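Dye-decolorizing peroxidase (Irpex lacteus, PDB 7D8M) probably catalyses the peroxide-driven oxidation of dyes and other substrates at a bound heme b, as other DyP-type peroxidases do. Local coordinates at residues T83-D88 with P210-D215; T178-G183 with V192-I197; N238-Q243 with A253-S258; T316-L321 with P384-S389. All coordinates share one frame; numbering follows the deposited sequence.

Overall arrangement
Contact 1 and contact 3 lie on opposite sides of the molecule's centre, their own centres about 48 Å apart. Contact 4 is the one that reaches the heme: residues 316-321 bind a propionate while packing on 384-389. Contact 2 is centred about 19 Å from contact 1 and about 23 Å from contact 4, and its Val-192 side chain is about 10 Å from the heme. Contact 3 is also centred about 23 Å from contact 4, and its Leu-256 side chain lies about 12 Å from that of the axial ligand His-312. Along the chain, contact 2 falls between the two segments of contact 1, whereas contacts 3 and 4 follow in series. None touches another.

Contact 1 of 4, residues T83-D88 with P210-D215; sequences TDDLQD and PSWALD
Asp-85 and Trp-212 meet through a single hydrogen bond: the indole NE1 donates to Asp-85 OD1 over 3.2 Å, with an angle of 155° at the hydrogen. The oxygen sits at the ring edge, in the indole plane, and receives the N-H on its syn lone pair; the carboxylate is turned only 24° from the ring. Asp-85 CG stands between the backbone N and the carbonyl carbon (chi1 49°), which swings the carboxylate over to Pro-210, whose CG is 3.5 Å from OD1. Pro-210 CG also comes within 3.1 Å of the Asp-85 backbone O. A leucine in place of Asp-85 would probably leave the indole N-H without this acceptor and the ring with less to fix its tilt.

Beside this bond, Leu-86 crosses Trp-212 at about a right angle, its CG 4.1 Å from CZ2. Its CD2 pushes tightly against Ala-213 CB at 3.5 Å, and that methyl in turn lies over the centre of one indole face. The next shell holds these groups in place. Asp-84 OD1 accepts the Leu-86 backbone N at 3.3 Å in an Asx turn, while its OD2 bonds to His-74 and Ser-92. Trp-212 also makes a cation-pi contact with Lys-447 and meets the ring of Phe-448.

The contact thus joins two loops: one between helices 74-79 and 89-93 of the N-terminal alpha+beta barrel domain, the other leading into strand 217-226 of the second four-stranded antiparallel sheet. Both sheets have the 2-3-1-4 strand order of the ferredoxin-like fold, the pair of which is the hallmark of DyP-type peroxidases.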
# COMPACT_ATOMS: atom_id res chain seq x y z
N THR A 83 13.84 -3.38 -23.06
CA THR A 83 15.00 -3.13 -22.22
C THR A 83 14.57 -2.45 -20.93
O THR A 83 13.78 -1.50 -20.94
CB THR A 83 16.02 -2.27 -22.97
OG1 THR A 83 16.33 -2.88 -24.23
CG2 THR A 83 17.29 -2.16 -22.16
N ASP A 84 15.07 -2.95 -19.80
CA ASP A 84 14.82 -2.30 -18.52
C ASP A 84 15.85 -1.20 -18.34
O ASP A 84 16.93 -1.41 -17.79
CB ASP A 84 14.85 -3.32 -17.38
CG ASP A 84 14.61 -2.68 -16.01
OD1 ASP A 84 14.48 -1.44 -15.93
OD2 ASP A 84 14.56 -3.44 -15.02
N ASP A 85 15.53 -0.01 -18.82
CA ASP A 85 16.37 1.16 -18.61
C ASP A 85 15.71 2.17 -17.68
O ASP A 85 15.93 3.38 -17.79
CB ASP A 85 16.74 1.82 -19.95
CG ASP A 85 15.53 2.04 -20.87
OD1 ASP A 85 14.38 1.85 -20.42
OD2 ASP A 85 15.74 2.42 -22.04
N LEU A 86 14.88 1.69 -16.75
CA LEU A 86 14.16 2.59 -15.85
C LEU A 86 15.03 3.10 -14.71
O LEU A 86 14.68 4.12 -14.10
CB LEU A 86 12.91 1.89 -15.30
CG LEU A 86 11.68 1.77 -16.23
CD1 LEU A 86 10.73 0.68 -15.74
CD2 LEU A 86 10.96 3.09 -16.30
N GLN A 87 16.14 2.43 -14.42
CA GLN A 87 17.10 2.83 -13.36
C GLN A 87 16.52 2.66 -11.96
O GLN A 87 16.91 3.38 -11.03
CB GLN A 87 17.60 4.26 -13.55
CG GLN A 87 18.40 4.48 -14.82
CD GLN A 87 18.94 5.89 -14.94
OE1 GLN A 87 18.82 6.52 -15.99
NE2 GLN A 87 19.53 6.39 -13.86
N ASP A 88 15.59 1.73 -11.78
CA ASP A 88 15.07 1.40 -10.46
C ASP A 88 15.70 0.08 -10.04
O ASP A 88 15.35 -0.98 -10.59
CB ASP A 88 13.54 1.32 -10.47
CG ASP A 88 12.94 1.32 -9.07
OD1 ASP A 88 13.13 0.31 -8.35
OD2 ASP A 88 12.28 2.32 -8.70
N PRO A 210 13.91 7.49 -19.14
CA PRO A 210 13.57 7.35 -20.56
C PRO A 210 12.20 7.93 -20.90
O PRO A 210 11.28 7.96 -20.08
CB PRO A 210 13.57 5.83 -20.78
CG PRO A 210 14.39 5.27 -19.70
CD PRO A 210 14.29 6.21 -18.52
N SER A 211 12.07 8.37 -22.16
CA SER A 211 10.88 9.11 -22.58
C SER A 211 9.65 8.22 -22.58
O SER A 211 8.56 8.66 -22.21
CB SER A 211 11.10 9.71 -23.97
OG SER A 211 12.35 10.37 -24.05
N TRP A 212 9.79 6.96 -23.04
CA TRP A 212 8.64 6.07 -23.14
C TRP A 212 8.01 5.81 -21.77
O TRP A 212 6.82 5.46 -21.69
CB TRP A 212 9.06 4.74 -23.77
CG TRP A 212 9.92 3.93 -22.86
CD1 TRP A 212 11.28 3.91 -22.82
CD2 TRP A 212 9.47 3.03 -21.83
NE1 TRP A 212 11.71 3.04 -21.84
CE2 TRP A 212 10.62 2.49 -21.22
CE3 TRP A 212 8.22 2.63 -21.37
CZ2 TRP A 212 10.55 1.58 -20.17
CZ3 TRP A 212 8.15 1.72 -20.33
CH2 TRP A 212 9.31 1.20 -19.74
N ALA A 213 8.78 5.94 -20.69
CA ALA A 213 8.29 5.68 -19.35
C ALA A 213 7.43 6.81 -18.79
O ALA A 213 6.91 6.67 -17.68
CB ALA A 213 9.47 5.42 -18.40
N LEU A 214 7.28 7.91 -19.52
CA LEU A 214 6.49 9.04 -19.06
C LEU A 214 5.10 8.61 -18.61
O LEU A 214 4.41 7.85 -19.30
CB LEU A 214 6.38 10.10 -20.16
CG LEU A 214 5.71 11.41 -19.75
CD1 LEU A 214 6.54 12.13 -18.70
CD2 LEU A 214 5.48 12.28 -20.97
N ASP A 215 4.70 9.08 -17.42
CA ASP A 215 3.37 8.87 -16.86
C ASP A 215 3.10 7.43 -16.47
O ASP A 215 1.94 7.05 -16.27
CB ASP A 215 2.29 9.37 -17.83
CG ASP A 215 2.25 10.88 -17.92
OD1 ASP A 215 2.68 11.55 -16.96
OD2 ASP A 215 1.78 11.40 -18.95

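Contact 2 of 4, residues T178-G183 with V192-I197; sequences TIPGFG and VDPGII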
# COMPACT_ATOMS: atom_id res chain seq x y z
N THR A 178 -1.48 13.75 -3.06
CA THR A 178 -2.03 14.14 -4.34
C THR A 178 -1.02 15.04 -5.04
O THR A 178 0.10 15.24 -4.56
CB THR A 178 -3.39 14.82 -4.18
OG1 THR A 178 -4.03 14.92 -5.47
CG2 THR A 178 -3.23 16.21 -3.58
N ILE A 179 -1.40 15.57 -6.20
CA ILE A 179 -0.49 16.37 -7.02
C ILE A 179 -1.12 17.74 -7.23
O ILE A 179 -2.35 17.91 -7.07
CB ILE A 179 -0.16 15.67 -8.36
CG1 ILE A 179 -1.42 15.40 -9.17
CG2 ILE A 179 0.60 14.38 -8.11
CD1 ILE A 179 -1.14 14.82 -10.55
N PRO A 180 -0.31 18.75 -7.57
CA PRO A 180 -0.86 20.09 -7.83
C PRO A 180 -1.87 20.08 -8.97
O PRO A 180 -1.69 19.42 -9.99
CB PRO A 180 0.38 20.91 -8.20
CG PRO A 180 1.51 20.20 -7.54
CD PRO A 180 1.17 18.75 -7.55
N GLY A 181 -2.95 20.84 -8.79
CA GLY A 181 -3.94 21.01 -9.82
C GLY A 181 -4.97 19.91 -9.93
O GLY A 181 -5.94 20.07 -10.69
N PHE A 182 -4.81 18.81 -9.21
CA PHE A 182 -5.73 17.68 -9.29
C PHE A 182 -6.75 17.82 -8.17
O PHE A 182 -6.48 17.49 -7.02
CB PHE A 182 -4.97 16.36 -9.20
CG PHE A 182 -5.80 15.17 -9.56
CD1 PHE A 182 -6.27 15.01 -10.86
CD2 PHE A 182 -6.11 14.20 -8.61
CE1 PHE A 182 -7.04 13.90 -11.21
CE2 PHE A 182 -6.87 13.10 -8.95
CZ PHE A 182 -7.34 12.95 -10.26
N GLY A 183 -7.94 18.32 -8.52
CA GLY A 183 -8.96 18.51 -7.51
C GLY A 183 -8.48 19.46 -6.41
O GLY A 183 -7.56 20.26 -6.58
N VAL A 192 2.42 16.58 -3.45
CA VAL A 192 3.80 16.30 -3.84
C VAL A 192 3.97 16.60 -5.32
O VAL A 192 3.01 16.64 -6.09
CB VAL A 192 4.19 14.85 -3.50
CG1 VAL A 192 3.81 14.54 -2.06
CG2 VAL A 192 3.51 13.86 -4.46
N ASP A 193 5.22 16.84 -5.72
CA ASP A 193 5.53 17.04 -7.13
C ASP A 193 5.09 15.81 -7.92
O ASP A 193 5.23 14.68 -7.44
CB ASP A 193 7.02 17.28 -7.33
CG ASP A 193 7.50 18.60 -6.74
OD1 ASP A 193 6.95 19.65 -7.11
OD2 ASP A 193 8.43 18.57 -5.90
N PRO A 194 4.55 15.99 -9.14
CA PRO A 194 4.06 14.83 -9.90
C PRO A 194 5.12 13.75 -10.11
O PRO A 194 4.77 12.57 -10.20
CB PRO A 194 3.60 15.44 -11.23
CG PRO A 194 3.29 16.85 -10.92
CD PRO A 194 4.25 17.26 -9.82
N GLY A 195 6.40 14.12 -10.16
CA GLY A 195 7.45 13.14 -10.37
C GLY A 195 7.76 12.24 -9.20
O GLY A 195 8.59 11.34 -9.35
N ILE A 196 7.13 12.45 -8.03
CA ILE A 196 7.28 11.48 -6.94
C ILE A 196 6.39 10.28 -7.20
O ILE A 196 6.69 9.17 -6.73
CB ILE A 196 6.96 12.15 -5.58
CG1 ILE A 196 7.87 13.35 -5.35
CG2 ILE A 196 7.13 11.16 -4.42
CD1 ILE A 196 9.35 13.03 -5.43
N ILE A 197 5.31 10.45 -7.95
CA ILE A 197 4.40 9.37 -8.27
C ILE A 197 4.61 8.85 -9.69
O ILE A 197 4.60 7.64 -9.92
CB ILE A 197 2.93 9.83 -8.08
CG1 ILE A 197 2.68 10.28 -6.63
CG2 ILE A 197 1.95 8.74 -8.55
CD1 ILE A 197 3.24 9.34 -5.54
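Pro-180 and Pro-194 set their rings obliquely to each other and touch at the CD corners, 4.1 Å apart. The aromatic ring of Phe-182, on the same loop as Pro-180, has Thr-178 OG1 at its edge, in the ring plane, and meets the ring of Phe-9 with the planes about 50° apart. Beside the two prolines lies the carbonyl of Val-192: its O approaches Pro-180 CD to 3.2 Å, so that the ring carbon next to the proline nitrogen faces this backbone oxygen.

One hydrogen bond ties the segments together. Val-192 N donates to Thr-178 O at 2.9 Å, with 166° at the hydrogen, arriving nearly in line with the C=O. The backbone of Thr-178 is bonded to Ala-190 as well, so one residue pairs with two that stand two apart, a pattern consistent with a parallel bridge. Just beyond it, Ile-179 to Phe-182 make a type II beta turn, with Pro-180 and Gly-181 at the two central positions; the closing bond is weak, and Gly-181 takes the positive phi (83°) of the third position. Across from the turn, Pro-194 lies in the short, weakly bonded helix 194-197, near which Ile-196 N reaches back to Asp-193 O at 3.0 Å.

Ile-179 fills the corner beside the bridge. Its CG2 is anti to its own carbonyl carbon and reaches Pro-194 CA at 3.9 Å, while the same methyl lies near Val-192 O. Val-192 turns CG2 back over Thr-178 O at 3.7 Å, and its side chain is about 8 Å from that of Asn-317, a heme-binding residue.

Contact 3 of 4, residues N238-Q243 with A253-S258; sequences NALQNQ and AELLGS
The loop linking helices 228-237 and 249-261 folds its first residues, Asn-238 to Leu-240, back against one side of the second helix. No hydrogen bond crosses between 238-243 and 253-258; the union is apolar. Leu-240 carries most of it. Its CG is anti to its own carbonyl carbon (chi1 -68°), which directs the isobutyl group onto the helix, at about a right angle to the side chain of Leu-256. The tip methyl CD1 touches Leu-256 at several atoms, among them CA (3.7 Å) and CD1 (3.8 Å). Farther back, Leu-240 CB rests on Leu-255 CD2 at 4.0 Å, so the residue is held between two successive helix side chains. An alanine at Leu-240 is likely to open a gap between Leu-255 and Leu-256 and leave both with more room to turn.

Upstream, Ala-239 presses its methyl onto the helix backbone, CB to Ala-253 N at 3.5 Å. The small side chains allow this, for the CA atoms of Ala-239 and Ala-253 are only 4.2 Å apart. The second branch of Leu-256 points at the very start of the loop, where CD2 meets Asn-238 O at 3.7 Å and Asn-238 CB at 3.9 Å. The amide end of Asn-238 leads away and bonds through ND2 to Tyr-234 O.

Around this apolar seam, a backbone bond joins Leu-240 to Gly-252 one residue earlier on the helix. Val-235 of helix 228-237 packs on Ala-253 and Leu-256, and Phe-422 of strand 421-423 touches both Leu-240 and Leu-256.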
# COMPACT_ATOMS: atom_id res chain seq x y z
N ASN A 238 -2.68 -6.71 27.15
CA ASN A 238 -1.76 -5.65 27.53
C ASN A 238 -2.47 -4.30 27.66
O ASN A 238 -1.83 -3.26 27.54
CB ASN A 238 -0.63 -5.57 26.51
CG ASN A 238 0.24 -6.81 26.52
OD1 ASN A 238 1.23 -6.86 27.25
ND2 ASN A 238 -0.13 -7.82 25.73
N ALA A 239 -3.78 -4.32 27.92
CA ALA A 239 -4.59 -3.11 27.94
C ALA A 239 -3.96 -2.02 28.79
O ALA A 239 -3.41 -2.28 29.87
CB ALA A 239 -5.99 -3.43 28.47
N LEU A 240 -4.04 -0.79 28.29
CA LEU A 240 -3.43 0.35 28.95
C LEU A 240 -4.38 0.93 29.99
O LEU A 240 -5.55 0.56 30.09
CB LEU A 240 -3.04 1.41 27.92
CG LEU A 240 -1.92 1.03 26.95
CD1 LEU A 240 -1.79 2.08 25.87
CD2 LEU A 240 -0.59 0.85 27.68
N GLN A 241 -3.85 1.88 30.76
CA GLN A 241 -4.62 2.61 31.76
C GLN A 241 -4.35 4.10 31.63
O GLN A 241 -3.23 4.51 31.30
CB GLN A 241 -4.29 2.16 33.18
CG GLN A 241 -5.21 1.09 33.75
CD GLN A 241 -6.65 1.55 33.87
OE1 GLN A 241 -6.96 2.73 33.72
NE2 GLN A 241 -7.54 0.60 34.15
N ASN A 242 -5.37 4.91 31.90
CA ASN A 242 -5.19 6.35 32.04
C ASN A 242 -4.64 6.67 33.43
O ASN A 242 -4.56 5.82 34.31
CB ASN A 242 -6.51 7.08 31.77
CG ASN A 242 -7.66 6.59 32.65
OD1 ASN A 242 -7.44 5.97 33.70
ND2 ASN A 242 -8.89 6.86 32.24
N GLN A 243 -4.23 7.93 33.63
CA GLN A 243 -3.74 8.29 34.96
C GLN A 243 -4.86 8.18 35.99
O GLN A 243 -4.60 7.82 37.15
CB GLN A 243 -3.14 9.70 34.98
CG GLN A 243 -2.17 9.93 36.15
CD GLN A 243 -0.75 9.45 35.86
OE1 GLN A 243 -0.34 9.36 34.70
NE2 GLN A 243 -0.01 9.12 36.92
N ALA A 253 -7.56 -1.73 25.87
CA ALA A 253 -7.12 -2.46 24.68
C ALA A 253 -7.29 -1.61 23.43
O ALA A 253 -6.39 -1.56 22.58
CB ALA A 253 -7.88 -3.77 24.54
N GLU A 254 -8.43 -0.92 23.29
CA GLU A 254 -8.60 -0.04 22.14
C GLU A 254 -7.65 1.15 22.19
O GLU A 254 -7.20 1.62 21.14
CB GLU A 254 -10.05 0.43 22.03
CG GLU A 254 -11.08 -0.71 21.82
CD GLU A 254 -10.89 -1.54 20.53
OE1 GLU A 254 -9.92 -1.33 19.77
OE2 GLU A 254 -11.75 -2.42 20.27
N LEU A 255 -7.34 1.66 23.38
CA LEU A 255 -6.33 2.70 23.48
C LEU A 255 -4.99 2.20 22.96
O LEU A 255 -4.34 2.87 22.15
CB LEU A 255 -6.21 3.19 24.93
CG LEU A 255 -5.19 4.32 25.16
CD1 LEU A 255 -5.62 5.58 24.41
CD2 LEU A 255 -5.04 4.61 26.64
N LEU A 256 -4.57 1.01 23.40
CA LEU A 256 -3.29 0.47 22.95
C LEU A 256 -3.27 0.28 21.44
O LEU A 256 -2.29 0.64 20.78
CB LEU A 256 -3.00 -0.85 23.66
CG LEU A 256 -1.68 -1.49 23.21
CD1 LEU A 256 -0.49 -0.55 23.48
CD2 LEU A 256 -1.45 -2.84 23.88
N GLY A 257 -4.35 -0.27 20.87
CA GLY A 257 -4.43 -0.39 19.42
C GLY A 257 -4.31 0.95 18.70
O GLY A 257 -3.64 1.06 17.68
N SER A 258 -4.97 1.98 19.24
CA SER A 258 -4.86 3.31 18.64
C SER A 258 -3.43 3.84 18.73
O SER A 258 -2.98 4.54 17.82
CB SER A 258 -5.83 4.28 19.32
OG SER A 258 -5.30 4.75 20.55

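Contact 4 of 4, residues T316-L321 with P384-S389; sequences TNPRDL and PRFPFS. With HEM (protoporphyrin IX containing Fe), chain B.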
# COMPACT_ATOMS: atom_id res chain seq x y z
N THR A 316 5.65 5.63 8.90
CA THR A 316 5.63 5.59 7.44
C THR A 316 5.41 6.95 6.80
O THR A 316 5.66 7.10 5.59
CB THR A 316 4.54 4.64 6.94
OG1 THR A 316 3.26 5.10 7.42
CG2 THR A 316 4.80 3.23 7.41
N ASN A 317 4.92 7.93 7.55
CA ASN A 317 4.84 9.31 7.10
C ASN A 317 5.21 10.18 8.28
O ASN A 317 4.33 10.65 9.03
CB ASN A 317 3.45 9.66 6.55
CG ASN A 317 3.33 11.12 6.12
OD1 ASN A 317 4.30 11.88 6.16
ND2 ASN A 317 2.13 11.51 5.69
N PRO A 318 6.50 10.39 8.52
CA PRO A 318 6.96 11.26 9.62
C PRO A 318 6.75 12.73 9.28
O PRO A 318 7.67 13.47 8.92
CB PRO A 318 8.44 10.88 9.75
CG PRO A 318 8.84 10.42 8.39
CD PRO A 318 7.62 9.83 7.74
N ARG A 319 5.48 13.15 9.38
CA ARG A 319 5.11 14.51 8.99
C ARG A 319 5.92 15.56 9.73
O ARG A 319 6.22 16.62 9.17
CB ARG A 319 3.61 14.74 9.25
CG ARG A 319 2.69 13.73 8.61
CD ARG A 319 1.26 13.87 9.12
NE ARG A 319 0.40 12.84 8.54
CZ ARG A 319 -0.90 12.99 8.30
NH1 ARG A 319 -1.50 14.14 8.59
NH2 ARG A 319 -1.59 11.99 7.76
N ASP A 320 6.30 15.29 10.98
CA ASP A 320 6.99 16.31 11.77
C ASP A 320 8.43 16.49 11.31
O ASP A 320 8.93 17.62 11.25
CB ASP A 320 6.92 15.95 13.26
CG ASP A 320 7.53 14.60 13.58
OD1 ASP A 320 7.52 13.70 12.70
OD2 ASP A 320 8.02 14.43 14.72
N LEU A 321 9.11 15.40 10.95
CA LEU A 321 10.46 15.51 10.42
C LEU A 321 10.47 16.30 9.12
O LEU A 321 11.29 17.21 8.93
CB LEU A 321 11.07 14.13 10.22
CG LEU A 321 11.18 13.14 11.38
CD1 LEU A 321 12.25 12.13 11.06
CD2 LEU A 321 11.45 13.82 12.74
N PRO A 384 15.05 0.34 14.16
CA PRO A 384 14.79 0.65 15.57
C PRO A 384 15.33 2.00 16.02
O PRO A 384 15.04 2.40 17.15
CB PRO A 384 15.48 -0.50 16.32
CG PRO A 384 16.55 -0.95 15.41
CD PRO A 384 16.04 -0.75 14.00
N ARG A 385 16.08 2.71 15.19
CA ARG A 385 16.53 4.05 15.55
C ARG A 385 15.84 5.13 14.73
O ARG A 385 16.29 6.28 14.72
CB ARG A 385 18.06 4.17 15.43
CG ARG A 385 18.65 3.86 14.07
CD ARG A 385 18.97 5.13 13.26
NE ARG A 385 19.14 4.87 11.83
CZ ARG A 385 18.78 5.70 10.86
NH1 ARG A 385 18.22 6.88 11.15
NH2 ARG A 385 18.97 5.36 9.60
N PHE A 386 14.75 4.79 14.02
CA PHE A 386 13.93 5.79 13.36
C PHE A 386 12.63 6.00 14.13
O PHE A 386 11.97 5.02 14.51
CB PHE A 386 13.59 5.41 11.91
CG PHE A 386 12.91 6.51 11.16
CD1 PHE A 386 13.66 7.55 10.59
CD2 PHE A 386 11.53 6.58 11.12
CE1 PHE A 386 13.04 8.61 9.94
CE2 PHE A 386 10.89 7.63 10.47
CZ PHE A 386 11.65 8.65 9.88
N PRO A 387 12.19 7.26 14.31
CA PRO A 387 12.76 8.50 13.77
C PRO A 387 14.00 9.03 14.49
O PRO A 387 14.12 8.93 15.72
CB PRO A 387 11.60 9.50 13.93
CG PRO A 387 10.90 9.03 15.18
CD PRO A 387 10.96 7.51 15.09
N PHE A 388 14.92 9.56 13.70
CA PHE A 388 16.01 10.36 14.23
C PHE A 388 15.48 11.74 14.61
O PHE A 388 14.34 12.11 14.29
CB PHE A 388 17.14 10.47 13.21
CG PHE A 388 16.77 11.24 11.97
CD1 PHE A 388 17.01 12.61 11.89
CD2 PHE A 388 16.18 10.61 10.89
CE1 PHE A 388 16.67 13.32 10.76
CE2 PHE A 388 15.83 11.32 9.75
CZ PHE A 388 16.08 12.68 9.68
N SER A 389 16.34 12.51 15.29
CA SER A 389 16.14 13.87 15.80
C SER A 389 15.41 13.90 17.14
O SER A 389 15.10 15.00 17.62
CB SER A 389 15.40 14.80 14.84
OG SER A 389 14.02 14.46 14.74
CHA HEM B . -1.63 4.13 6.91
CHB HEM B . -3.00 -0.35 8.15
CHC HEM B . 0.71 -2.15 5.57
CHD HEM B . 2.34 2.34 4.76
C1A HEM B . -2.34 3.09 7.46
C2A HEM B . -3.58 3.19 8.22
C3A HEM B . -3.96 1.94 8.54
C4A HEM B . -2.98 1.02 8.01
CMA HEM B . -5.20 1.51 9.35
CAA HEM B . -4.30 4.52 8.55
CBA HEM B . -5.28 4.88 7.43
CGA HEM B . -4.71 5.95 6.52
O1A HEM B . -4.00 6.85 7.01
O2A HEM B . -4.99 5.91 5.29
C1B HEM B . -2.13 -1.22 7.53
C2B HEM B . -2.26 -2.66 7.53
C3B HEM B . -1.23 -3.16 6.82
C4B HEM B . -0.43 -2.05 6.35
CMB HEM B . -3.40 -3.42 8.28
CAB HEM B . -0.88 -4.63 6.48
CBB HEM B . -1.77 -5.63 6.54
C1C HEM B . 1.52 -1.11 5.18
C2C HEM B . 2.82 -1.21 4.52
C3C HEM B . 3.27 0.04 4.29
C4C HEM B . 2.28 0.96 4.82
CMC HEM B . 3.48 -2.56 4.16
CAC HEM B . 4.59 0.51 3.64
CBC HEM B . 5.70 -0.24 3.61
C1D HEM B . 1.35 3.21 5.16
C2D HEM B . 1.26 4.63 4.87
C3D HEM B . 0.17 5.12 5.47
C4D HEM B . -0.48 4.03 6.16
CMD HEM B . 2.25 5.46 4.04
CAD HEM B . -0.30 6.59 5.44
CBD HEM B . 0.37 7.33 6.60
CGD HEM B . 0.04 8.81 6.57
O1D HEM B . -0.20 9.38 7.67
O2D HEM B . 0.01 9.42 5.47
NA HEM B . -2.01 1.75 7.36
NB HEM B . -1.01 -0.87 6.80
NC HEM B . 1.24 0.23 5.35
ND HEM B . 0.26 2.86 5.94
FE HEM B . -0.28 0.97 6.50
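Pro-318 and Pro-387 mark the closest backbone approach, CA atoms 7.6 Å apart, where an inverse gamma turn centred on Pro-318 leads into helix 319-323 and a cis peptide precedes Pro-387. Pro-318 CG comes to the edge of the Phe-386 ring, in its plane, 3.6 Å from CZ; Pro-387 CB covers the centre of one face, and Trp-380 stacks on the ring too.

Leu-321 does most of the remaining packing. CD1 lies over a face of Phe-388, 4.2 Å from the ring centroid and 22° off its normal, a CH-pi contact, and also meets Phe-386 CZ at 3.7 Å. CD2 approaches Ser-389 OG at 3.3 Å.

The other side of 316-321 belongs to the heme pocket, where helix 312-316, which starts at the axial ligand His-312, ends. One propionate is gripped by both its oxygens: Asn-317 ND2 donates to O2D at 3.0 Å in a nearly straight bond (172°), and Arg-319 NH2 donates to O1D at 3.0 Å. Arg-319 is extended from CG to NE and presents its guanidinium edge to the carboxylate. Its NH2 also bonds to Asn-289, and its NH1 to Phe-291 O. Thr-316 OG1 sits 3.3 Å from heme C2D and bonds to His-312 O.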